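Local coordinates for protein nicotinamide-nucleotide adenylyltransferase NadR family / Ribosylnicotinamide kinase (PDB 6GYE) that binds nicotinamide riboside and probably converts it to NAD+, joining a ribosylnicotinamide kinase to a nicotinamide-nucleotide adenylyltransferase in one chain, at residues Y19-H30 against R150-R161; P62-L70 against I80-N88. All coordinates share one frame; numbering follows the deposited sequence. Where two conformers were deposited one is given.

Contact 1: Y19-H30 against R150-R161; sequences YFGTFAPLHTGH and RHDISLSATQIR. With SO4 (sulfate ion), chain E; SO4 (sulfate ion), chain H.
R150 grips F20 O end-on with NH1 (2.7 Å) and NH2 (2.9 Å), the oxygen lying in the guanidinium plane. The phenol end of Y19, its CZ and OH, lies over one guanidinium face, the two planes 11° apart, and that OH is hydrogen-bonded to Q33 OE1. H27-T28-G29-H30 fits the HxGH motif of nucleotidyltransferases, so this is probably the adenylyltransferase site. R150 NH1 and H30 NE2 both donate to one oxygen, O1, of a sulfate also held by T22, consistent with a site for a nucleotide phosphate. I153 sets CG2 over a face of the H30 ring, 3.3 Å from NE2. The carbonyl of I153 takes H27 NE2 at 3.1 Å and the helical A157 N from opposite faces of its plane. S156 CB lies over a face of the H27 ring, 4.0 Å from its centroid. I160 CG2 meets P25 CG at 3.6 Å. R161 NH1 reaches A24 O at 2.7 Å from above the carbonyl plane, 45° out of it. A leucine here, lacking that nitrogen, would probably leave A24 O without its mate in this helix and the turn before P25 freer to shift. R161 NH2 donates to O3 of a second sulfate, NE only weakly.

Contact 2: P62-L70 against I80-N88; sequences PLEKRFRYL and IKVSMLNEN. With SO4 (sulfate ion), chain D.
The F67 ring meets strand 80-86 with its edge, where V82 O (3.6 Å from CE1) and S83 CA lie near the ring plane. M84 adds a Met-aromatic contact, its SD 4.5 Å from the F67 centroid and 30° off the ring normal. Within the helix, K65 CG covers one face of the Y69 ring, a turn later, and a sulfate oxygen, O1, sits at that ring's edge. F67 CG is anti to its backbone N (chi1 166°), a torsion that carries the ring to the strand, where CD1 touches V82 CG1 at 4.0 Å. On the N-terminal side, L63 CG packs against M84 CG at 3.8 Å, and CD2 reaches L85 O and N86 CA. L70 CB closes the other end on V82 CG1 at 3.8 Å. The interface is largely apolar; V82 O has its donor elsewhere, in R71 NE. The axes run 8.5 Å apart and antiparallel (176°), as expected where the helix of a beta-alpha-beta crossover packs on its following strand. Strand 80-86 is outermost in the parallel sheet, hydrogen-bonded to strand 43-50; helix 63-73 covers one face, and helix 95-110 packs against S83 and L85 on the other.

In the fold
Both contacts reach the same five-stranded parallel sheet, their centres 15 Å apart. Contact 1 lies at strand 15-21, in the middle of the sheet, and is buried; contact 2 lies at the outermost strand 80-86 and is only partly buried. Their chemistry follows these places: contact 1 holds its loop and helix with arginine and histidine hydrogen bonds to backbone carbonyls, with sulfates bound beside two of the arginines, whereas contact 2 relies on leucine, valine, methionine and phenylalanine packing between helix and strand. They touch through helix 63-73: F23 CB packs on L70 CD2 at 3.7 Å, A24 CB lies against R66 CD, and R66 NH1 probably donates to T22 O.

Contact 1: Y19-H30 against R150-R161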
loop_
_atom_site.group_PDB
_atom_site.type_symbol
_atom_site.label_atom_id
_atom_site.label_comp_id
_atom_site.label_asym_id
_atom_site.label_seq_id
_atom_site.Cartn_x
_atom_site.Cartn_y
_atom_site.Cartn_z
ATOM N N TYR A 19 -0.874 0.029 25.436
ATOM C CA TYR A 19 0.042 -0.697 24.563
ATOM C C TYR A 19 0.586 0.275 23.533
ATOM O O TYR A 19 -0.189 0.967 22.866
ATOM C CB TYR A 19 -0.656 -1.885 23.885
ATOM C CG TYR A 19 0.256 -2.766 23.065
ATOM C CD1 TYR A 19 0.560 -2.458 21.745
ATOM C CD2 TYR A 19 0.802 -3.914 23.607
ATOM C CE1 TYR A 19 1.402 -3.267 21.007
ATOM C CE2 TYR A 19 1.630 -4.714 22.885
ATOM C CZ TYR A 19 1.941 -4.394 21.588
ATOM O OH TYR A 19 2.786 -5.233 20.871
ATOM N N PHE A 20 1.914 0.345 23.434
ATOM C CA PHE A 20 2.623 1.299 22.593
ATOM C C PHE A 20 3.151 0.648 21.330
ATOM O O PHE A 20 3.476 -0.542 21.314
ATOM C CB PHE A 20 3.831 1.892 23.315
ATOM C CG PHE A 20 3.500 2.751 24.476
ATOM C CD1 PHE A 20 3.272 4.099 24.301
ATOM C CD2 PHE A 20 3.479 2.232 25.754
ATOM C CE1 PHE A 20 3.009 4.916 25.384
ATOM C CE2 PHE A 20 3.211 3.045 26.850
ATOM C CZ PHE A 20 2.982 4.382 26.663
ATOM N N GLY A 21 3.289 1.458 20.286
ATOM C CA GLY A 21 4.022 1.030 19.105
ATOM C C GLY A 21 4.122 2.172 18.119
ATOM O O GLY A 21 3.402 3.169 18.223
ATOM N N THR A 22 5.038 2.008 17.157
ATOM C CA THR A 22 5.038 2.862 15.966
ATOM C C THR A 22 4.162 2.284 14.842
ATOM O O THR A 22 3.541 3.042 14.087
ATOM C CB THR A 22 6.463 3.103 15.459
ATOM O OG1 THR A 22 7.158 1.864 15.381
ATOM C CG2 THR A 22 7.230 4.018 16.399
ATOM N N PHE A 23 4.119 0.957 14.702
ATOM C CA PHE A 23 3.199 0.257 13.792
ATOM C C PHE A 23 3.423 0.621 12.324
ATOM O O PHE A 23 2.509 1.060 11.615
ATOM C CB PHE A 23 1.746 0.530 14.183
ATOM C CG PHE A 23 1.420 0.166 15.587
ATOM C CD1 PHE A 23 1.351 -1.158 15.968
ATOM C CD2 PHE A 23 1.180 1.154 16.536
ATOM C CE1 PHE A 23 1.043 -1.502 17.274
ATOM C CE2 PHE A 23 0.848 0.820 17.829
ATOM C CZ PHE A 23 0.779 -0.513 18.202
ATOM N N ALA A 24 4.653 0.405 11.870
ATOM C CA ALA A 24 5.082 0.690 10.501
ATOM C C ALA A 24 5.758 -0.544 9.909
ATOM O O ALA A 24 6.958 -0.523 9.612
ATOM C CB ALA A 24 6.028 1.892 10.474
ATOM N N PRO A 25 5.005 -1.633 9.683
ATOM C CA PRO A 25 3.559 -1.805 9.830
ATOM C C PRO A 25 3.114 -2.539 11.080
ATOM O O PRO A 25 3.928 -3.142 11.762
ATOM C CB PRO A 25 3.221 -2.652 8.613
ATOM C CG PRO A 25 4.408 -3.610 8.559
ATOM C CD PRO A 25 5.605 -2.818 9.041
ATOM N N LEU A 26 1.813 -2.477 11.359
ATOM C CA LEU A 26 1.175 -3.430 12.257
ATOM C C LEU A 26 1.318 -4.844 11.700
ATOM O O LEU A 26 1.116 -5.065 10.503
ATOM C CB LEU A 26 -0.302 -3.064 12.414
ATOM C CG LEU A 26 -1.221 -4.007 13.188
ATOM C CD1 LEU A 26 -0.868 -3.995 14.657
ATOM C CD2 LEU A 26 -2.667 -3.552 12.995
ATOM N N HIS A 27 1.680 -5.805 12.553
ATOM C CA HIS A 27 1.785 -7.193 12.101
ATOM C C HIS A 27 1.277 -8.126 13.193
ATOM O O HIS A 27 0.870 -7.689 14.273
ATOM C CB HIS A 27 3.213 -7.547 11.660
ATOM C CG HIS A 27 4.245 -7.403 12.736
ATOM N ND1 HIS A 27 4.358 -8.290 13.789
ATOM C CD2 HIS A 27 5.226 -6.485 12.910
ATOM C CE1 HIS A 27 5.359 -7.916 14.570
ATOM N NE2 HIS A 27 5.904 -6.828 14.057
ATOM N N THR A 28 1.288 -9.432 12.898
ATOM C CA THR A 28 0.622 -10.374 13.790
ATOM C C THR A 28 1.323 -10.490 15.140
ATOM O O THR A 28 0.670 -10.861 16.123
ATOM C CB THR A 28 0.492 -11.764 13.137
ATOM O OG1 THR A 28 1.748 -12.196 12.677
ATOM C CG2 THR A 28 -0.414 -11.718 11.936
ATOM N N GLY A 29 2.627 -10.179 15.216
ATOM C CA GLY A 29 3.286 -10.124 16.516
ATOM C C GLY A 29 2.639 -9.106 17.442
ATOM O O GLY A 29 2.324 -9.415 18.595
ATOM N N HIS A 30 2.423 -7.876 16.944
ATOM C CA HIS A 30 1.631 -6.892 17.681
ATOM C C HIS A 30 0.281 -7.470 18.067
ATOM O O HIS A 30 -0.167 -7.351 19.221
ATOM C CB HIS A 30 1.405 -5.631 16.842
ATOM C CG HIS A 30 2.651 -4.863 16.520
ATOM N ND1 HIS A 30 3.069 -4.642 15.224
ATOM C CD2 HIS A 30 3.528 -4.207 17.316
ATOM C CE1 HIS A 30 4.174 -3.917 15.239
ATOM N NE2 HIS A 30 4.471 -3.637 16.497
ATOM N N ARG A 150 10.123 -6.889 23.578
ATOM C CA ARG A 150 9.680 -6.477 22.257
ATOM C C ARG A 150 10.664 -6.869 21.174
ATOM O O ARG A 150 10.411 -6.592 19.997
ATOM C CB ARG A 150 9.451 -4.958 22.206
ATOM C CG ARG A 150 8.250 -4.450 22.987
ATOM C CD ARG A 150 6.933 -4.822 22.333
ATOM N NE ARG A 150 6.539 -3.963 21.207
ATOM C CZ ARG A 150 5.580 -3.033 21.275
ATOM N NH1 ARG A 150 5.252 -2.302 20.202
ATOM N NH2 ARG A 150 4.942 -2.828 22.425
ATOM N N HIS A 151 11.758 -7.537 21.530
ATOM C CA HIS A 151 12.797 -7.811 20.547
ATOM C C HIS A 151 12.257 -8.524 19.302
ATOM O O HIS A 151 12.545 -8.114 18.172
ATOM C CB HIS A 151 13.920 -8.624 21.175
ATOM C CG HIS A 151 14.945 -9.067 20.181
ATOM N ND1 HIS A 151 14.857 -10.268 19.511
ATOM C CD2 HIS A 151 16.064 -8.456 19.717
ATOM C CE1 HIS A 151 15.889 -10.387 18.691
ATOM N NE2 HIS A 151 16.637 -9.303 18.799
ATOM N N ASP A 152 11.472 -9.587 19.495
ATOM C CA ASP A 152 10.954 -10.331 18.348
ATOM C C ASP A 152 9.993 -9.484 17.520
ATOM O O ASP A 152 9.969 -9.588 16.290
ATOM C CB ASP A 152 10.274 -11.621 18.810
ATOM C CG ASP A 152 11.271 -12.672 19.274
ATOM O OD1 ASP A 152 12.464 -12.332 19.443
ATOM O OD2 ASP A 152 10.869 -13.840 19.466
ATOM N N ILE A 153 9.206 -8.633 18.170
ATOM C CA ILE A 153 8.283 -7.783 17.434
ATOM C C ILE A 153 9.042 -6.771 16.581
ATOM O O ILE A 153 8.726 -6.578 15.397
ATOM C CB ILE A 153 7.293 -7.132 18.410
ATOM C CG1 ILE A 153 6.418 -8.254 18.964
ATOM C CG2 ILE A 153 6.436 -6.032 17.722
ATOM C CD1 ILE A 153 5.339 -7.768 19.820
ATOM N N SER A 154 10.070 -6.139 17.148
ATOM C CA SER A 154 10.859 -5.172 16.392
ATOM C C SER A 154 11.595 -5.826 15.231
ATOM O O SER A 154 11.642 -5.273 14.127
ATOM C CB SER A 154 11.852 -4.487 17.325
ATOM O OG SER A 154 11.181 -3.423 17.968
ATOM N N LEU A 155 12.185 -6.996 15.465
ATOM C CA LEU A 155 12.886 -7.704 14.399
ATOM C C LEU A 155 11.929 -8.093 13.274
ATOM O O LEU A 155 12.296 -8.032 12.093
ATOM C CB LEU A 155 13.588 -8.933 14.960
ATOM C CG LEU A 155 14.436 -9.693 13.935
ATOM C CD1 LEU A 155 15.530 -8.773 13.407
ATOM C CD2 LEU A 155 15.083 -10.928 14.574
ATOM N N SER A 156 10.718 -8.551 13.627
ATOM C CA SER A 156 9.714 -8.864 12.618
ATOM C C SER A 156 9.388 -7.632 11.795
ATOM O O SER A 156 9.340 -7.691 10.562
ATOM C CB SER A 156 8.446 -9.421 13.269
ATOM O OG SER A 156 8.667 -10.752 13.696
ATOM N N ALA A 157 9.190 -6.493 12.463
ATOM C CA ALA A 157 8.916 -5.257 11.733
ATOM C C ALA A 157 10.063 -4.917 10.789
ATOM O O ALA A 157 9.838 -4.559 9.627
ATOM C CB ALA A 157 8.665 -4.114 12.712
ATOM N N THR A 158 11.302 -5.072 11.258
ATOM C CA THR A 158 12.461 -4.789 10.418
ATOM C C THR A 158 12.522 -5.736 9.219
ATOM O O THR A 158 12.796 -5.308 8.091
ATOM C CB THR A 158 13.735 -4.894 11.266
ATOM O OG1 THR A 158 13.822 -3.742 12.110
ATOM C CG2 THR A 158 14.977 -4.959 10.392
ATOM N N GLN A 159 12.245 -7.022 9.442
ATOM C CA GLN A 159 12.262 -7.993 8.351
ATOM C C GLN A 159 11.162 -7.711 7.341
ATOM O O GLN A 159 11.365 -7.870 6.135
ATOM C CB GLN A 159 12.146 -9.410 8.923
ATOM C CG GLN A 159 13.397 -9.827 9.738
ATOM C CD GLN A 159 13.224 -11.110 10.555
ATOM O OE1 GLN A 159 12.123 -11.627 10.699
ATOM N NE2 GLN A 159 14.324 -11.600 11.128
ATOM N N ILE A 160 9.991 -7.288 7.813
ATOM C CA ILE A 160 8.886 -6.983 6.909
ATOM C C ILE A 160 9.247 -5.812 6.005
ATOM O O ILE A 160 9.049 -5.861 4.785
ATOM C CB ILE A 160 7.610 -6.715 7.723
ATOM C CG1 ILE A 160 7.113 -8.024 8.325
ATOM C CG2 ILE A 160 6.532 -6.057 6.883
ATOM C CD1 ILE A 160 5.966 -7.847 9.269
ATOM N N ARG A 161 9.810 -4.750 6.590
ATOM C CA ARG A 161 10.195 -3.586 5.804
ATOM C C ARG A 161 11.304 -3.914 4.810
ATOM O O ARG A 161 11.324 -3.358 3.709
ATOM C CB ARG A 161 10.630 -2.451 6.733
ATOM C CG ARG A 161 9.474 -1.809 7.510
ATOM C CD ARG A 161 9.920 -0.564 8.263
ATOM N NE ARG A 161 10.865 -0.881 9.317
ATOM C CZ ARG A 161 10.513 -1.104 10.579
ATOM N NH1 ARG A 161 9.239 -1.019 10.926
ATOM N NH2 ARG A 161 11.424 -1.416 11.489
HETATM S S SO4 E . 7.133 -1.089 16.546
HETATM O O1 SO4 E . 6.668 -2.257 17.286
HETATM O O2 SO4 E . 6.643 -1.115 15.163
HETATM O O3 SO4 E . 6.623 0.065 17.278
HETATM O O4 SO4 E . 8.592 -1.042 16.477
HETATM S S SO4 H . 14.394 -0.278 9.433
HETATM O O1 SO4 H . 14.117 -1.504 8.691
HETATM O O2 SO4 H . 13.503 0.779 8.962
HETATM O O3 SO4 H . 14.181 -0.515 10.858
HETATM O O4 SO4 H . 15.781 0.121 9.215
#

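Contact 2: P62-L70 against I80-N88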
loop_
_atom_site.group_PDB
_atom_site.type_symbol
_atom_site.label_atom_id
_atom_site.label_comp_id
_atom_site.label_asym_id
_atom_site.label_seq_id
_atom_site.Cartn_x
_atom_site.Cartn_y
_atom_site.Cartn_z
ATOM N N PRO A 62 3.549 7.962 7.396
ATOM C CA PRO A 62 3.634 8.943 8.486
ATOM C C PRO A 62 2.596 8.654 9.561
ATOM O O PRO A 62 1.668 7.862 9.384
ATOM C CB PRO A 62 3.359 10.279 7.797
ATOM C CG PRO A 62 2.526 9.913 6.589
ATOM C CD PRO A 62 2.910 8.515 6.184
ATOM N N LEU A 63 2.770 9.337 10.696
ATOM C CA LEU A 63 1.975 9.066 11.894
ATOM C C LEU A 63 0.467 9.135 11.618
ATOM O O LEU A 63 -0.297 8.263 12.053
ATOM C CB LEU A 63 2.369 10.052 12.984
ATOM C CG LEU A 63 1.635 10.001 14.316
ATOM C CD1 LEU A 63 1.695 8.604 14.890
ATOM C CD2 LEU A 63 2.253 10.999 15.286
ATOM N N GLU A 64 0.019 10.174 10.905
ATOM C CA GLU A 64 -1.411 10.310 10.631
ATOM C C GLU A 64 -1.953 9.088 9.891
ATOM O O GLU A 64 -3.047 8.600 10.205
ATOM C CB GLU A 64 -1.679 11.594 9.842
ATOM C CG GLU A 64 -3.107 11.770 9.323
ATOM C CD GLU A 64 -4.100 12.209 10.397
ATOM O OE1 GLU A 64 -3.656 12.628 11.482
ATOM O OE2 GLU A 64 -5.328 12.163 10.147
ATOM N N LYS A 65 -1.183 8.553 8.937
ATOM C CA LYS A 65 -1.666 7.413 8.164
ATOM C C LYS A 65 -1.662 6.130 8.989
ATOM O O LYS A 65 -2.605 5.333 8.904
ATOM C CB LYS A 65 -0.839 7.239 6.890
ATOM C CG LYS A 65 -1.265 6.011 6.089
ATOM C CD LYS A 65 -0.423 5.796 4.851
ATOM C CE LYS A 65 -0.660 6.873 3.819
ATOM N NZ LYS A 65 0.249 6.688 2.650
ATOM N N ARG A 66 -0.611 5.904 9.786
ATOM C CA ARG A 66 -0.591 4.733 10.663
ATOM C C ARG A 66 -1.735 4.780 11.660
ATOM O O ARG A 66 -2.342 3.753 11.973
ATOM C CB ARG A 66 0.735 4.635 11.416
ATOM C CG ARG A 66 1.954 4.731 10.549
ATOM C CD ARG A 66 3.194 4.344 11.330
ATOM N NE ARG A 66 4.167 5.408 11.190
ATOM C CZ ARG A 66 4.593 6.184 12.167
ATOM N NH1 ARG A 66 4.183 6.001 13.410
ATOM N NH2 ARG A 66 5.459 7.131 11.887
ATOM N N PHE A 67 -2.016 5.963 12.198
ATOM C CA PHE A 67 -3.147 6.101 13.108
ATOM C C PHE A 67 -4.446 5.707 12.414
ATOM O O PHE A 67 -5.216 4.900 12.946
ATOM C CB PHE A 67 -3.207 7.529 13.640
ATOM C CG PHE A 67 -4.492 7.890 14.311
ATOM C CD1 PHE A 67 -4.751 7.482 15.612
ATOM C CD2 PHE A 67 -5.441 8.662 13.647
ATOM C CE1 PHE A 67 -5.944 7.841 16.241
ATOM C CE2 PHE A 67 -6.635 9.020 14.269
ATOM C CZ PHE A 67 -6.882 8.610 15.569
ATOM N N ARG A 68 -4.697 6.243 11.207
ATOM C CA ARG A 68 -5.935 5.890 10.488
ATOM C C ARG A 68 -5.977 4.400 10.171
ATOM O O ARG A 68 -7.000 3.746 10.385
ATOM C CB ARG A 68 -6.083 6.695 9.196
ATOM C CG ARG A 68 -6.467 8.162 9.385
ATOM C CD ARG A 68 -7.749 8.302 10.195
ATOM N NE ARG A 68 -8.299 9.660 10.188
ATOM C CZ ARG A 68 -9.138 10.137 9.268
ATOM N NH1 ARG A 68 -9.544 9.372 8.244
ATOM N NH2 ARG A 68 -9.575 11.392 9.375
ATOM N N TYR A 69 -4.849 3.831 9.734
ATOM C CA TYR A 69 -4.823 2.405 9.427
ATOM C C TYR A 69 -5.136 1.558 10.663
ATOM O O TYR A 69 -5.832 0.537 10.568
ATOM C CB TYR A 69 -3.467 2.022 8.848
ATOM C CG TYR A 69 -3.266 2.454 7.423
ATOM C CD1 TYR A 69 -4.223 3.219 6.767
ATOM C CD2 TYR A 69 -2.134 2.055 6.709
ATOM C CE1 TYR A 69 -4.050 3.602 5.450
ATOM C CE2 TYR A 69 -1.950 2.434 5.377
ATOM C CZ TYR A 69 -2.917 3.200 4.755
ATOM O OH TYR A 69 -2.741 3.582 3.438
ATOM N N LEU A 70 -4.596 1.943 11.822
ATOM C CA LEU A 70 -4.885 1.217 13.057
ATOM C C LEU A 70 -6.358 1.311 13.426
ATOM O O LEU A 70 -6.964 0.320 13.855
ATOM C CB LEU A 70 -4.020 1.750 14.208
ATOM C CG LEU A 70 -2.659 1.119 14.549
ATOM C CD1 LEU A 70 -2.818 -0.161 15.347
ATOM C CD2 LEU A 70 -1.852 0.847 13.309
ATOM N N ILE A 80 -11.206 -1.874 22.721
ATOM C CA ILE A 80 -9.910 -1.446 22.198
ATOM C C ILE A 80 -10.074 -0.105 21.506
ATOM O O ILE A 80 -10.813 0.005 20.525
ATOM C CB ILE A 80 -9.279 -2.478 21.248
ATOM C CG1 ILE A 80 -9.044 -3.814 21.956
ATOM C CG2 ILE A 80 -7.940 -1.969 20.712
ATOM C CD1 ILE A 80 -8.527 -4.890 21.040
ATOM N N LYS A 81 -9.382 0.907 22.018
ATOM C CA LYS A 81 -9.360 2.251 21.465
ATOM C C LYS A 81 -7.965 2.543 20.930
ATOM O O LYS A 81 -6.969 2.069 21.479
ATOM C CB LYS A 81 -9.744 3.286 22.529
ATOM C CG LYS A 81 -9.815 4.737 22.040
ATOM C CD LYS A 81 -11.033 4.973 21.166
ATOM C CE LYS A 81 -11.153 6.426 20.709
ATOM N NZ LYS A 81 -12.324 6.581 19.798
ATOM N N VAL A 82 -7.902 3.324 19.852
ATOM C CA VAL A 82 -6.649 3.704 19.202
ATOM C C VAL A 82 -6.479 5.208 19.324
ATOM O O VAL A 82 -7.394 5.973 18.978
ATOM C CB VAL A 82 -6.612 3.301 17.715
ATOM C CG1 VAL A 82 -5.333 3.832 17.075
ATOM C CG2 VAL A 82 -6.707 1.789 17.557
ATOM N N SER A 83 -5.306 5.631 19.794
ATOM C CA SER A 83 -5.023 7.037 20.034
ATOM C C SER A 83 -3.616 7.367 19.549
ATOM O O SER A 83 -2.765 6.487 19.389
ATOM C CB SER A 83 -5.167 7.390 21.517
ATOM O OG SER A 83 -4.158 6.752 22.280
ATOM N N MET A 84 -3.379 8.657 19.338
ATOM C CA MET A 84 -2.169 9.161 18.708
ATOM C C MET A 84 -1.352 9.932 19.732
ATOM O O MET A 84 -1.891 10.813 20.413
ATOM C CB MET A 84 -2.540 10.078 17.541
ATOM C CG MET A 84 -1.587 10.090 16.378
ATOM S SD MET A 84 -2.179 11.139 15.032
ATOM C CE MET A 84 -1.711 12.756 15.633
ATOM N N LEU A 85 -0.057 9.593 19.851
ATOM C CA LEU A 85 0.895 10.350 20.668
ATOM C C LEU A 85 1.868 11.055 19.732
ATOM O O LEU A 85 2.805 10.437 19.223
ATOM C CB LEU A 85 1.651 9.472 21.657
ATOM C CG LEU A 85 2.644 10.275 22.517
ATOM C CD1 LEU A 85 1.932 11.419 23.207
ATOM C CD2 LEU A 85 3.308 9.413 23.553
ATOM N N ASN A 86 1.629 12.346 19.507
ATOM C CA ASN A 86 2.454 13.178 18.638
ATOM C C ASN A 86 3.691 13.649 19.409
ATOM O O ASN A 86 3.572 14.348 20.424
ATOM C CB ASN A 86 1.624 14.368 18.143
ATOM C CG ASN A 86 2.344 15.214 17.100
ATOM O OD1 ASN A 86 3.572 15.318 17.087
ATOM N ND2 ASN A 86 1.568 15.853 16.235
ATOM N N GLU A 87 4.877 13.288 18.925
ATOM C CA GLU A 87 6.108 13.596 19.643
ATOM C C GLU A 87 6.875 14.785 19.068
ATOM O O GLU A 87 8.004 15.036 19.501
ATOM C CB GLU A 87 7.008 12.360 19.686
ATOM C CG GLU A 87 6.532 11.310 20.671
ATOM C CD GLU A 87 7.207 9.968 20.483
ATOM O OE1 GLU A 87 7.736 9.719 19.375
ATOM O OE2 GLU A 87 7.225 9.180 21.459
ATOM N N ASN A 88 6.279 15.545 18.148
ATOM C CA ASN A 88 6.931 16.723 17.587
ATOM C C ASN A 88 7.160 17.779 18.667
ATOM O O ASN A 88 6.497 17.794 19.707
ATOM C CB ASN A 88 6.084 17.349 16.470
ATOM C CG ASN A 88 6.099 16.546 15.164
ATOM O OD1 ASN A 88 6.980 15.729 14.914
ATOM N ND2 ASN A 88 5.113 16.803 14.320
HETATM S S SO4 D . -0.564 3.641 0.840
HETATM O O1 SO4 D . -0.993 2.734 1.889
HETATM O O2 SO4 D . -1.747 4.292 0.272
HETATM O O3 SO4 D . 0.316 4.671 1.370
HETATM O O4 SO4 D . 0.169 2.900 -0.187
#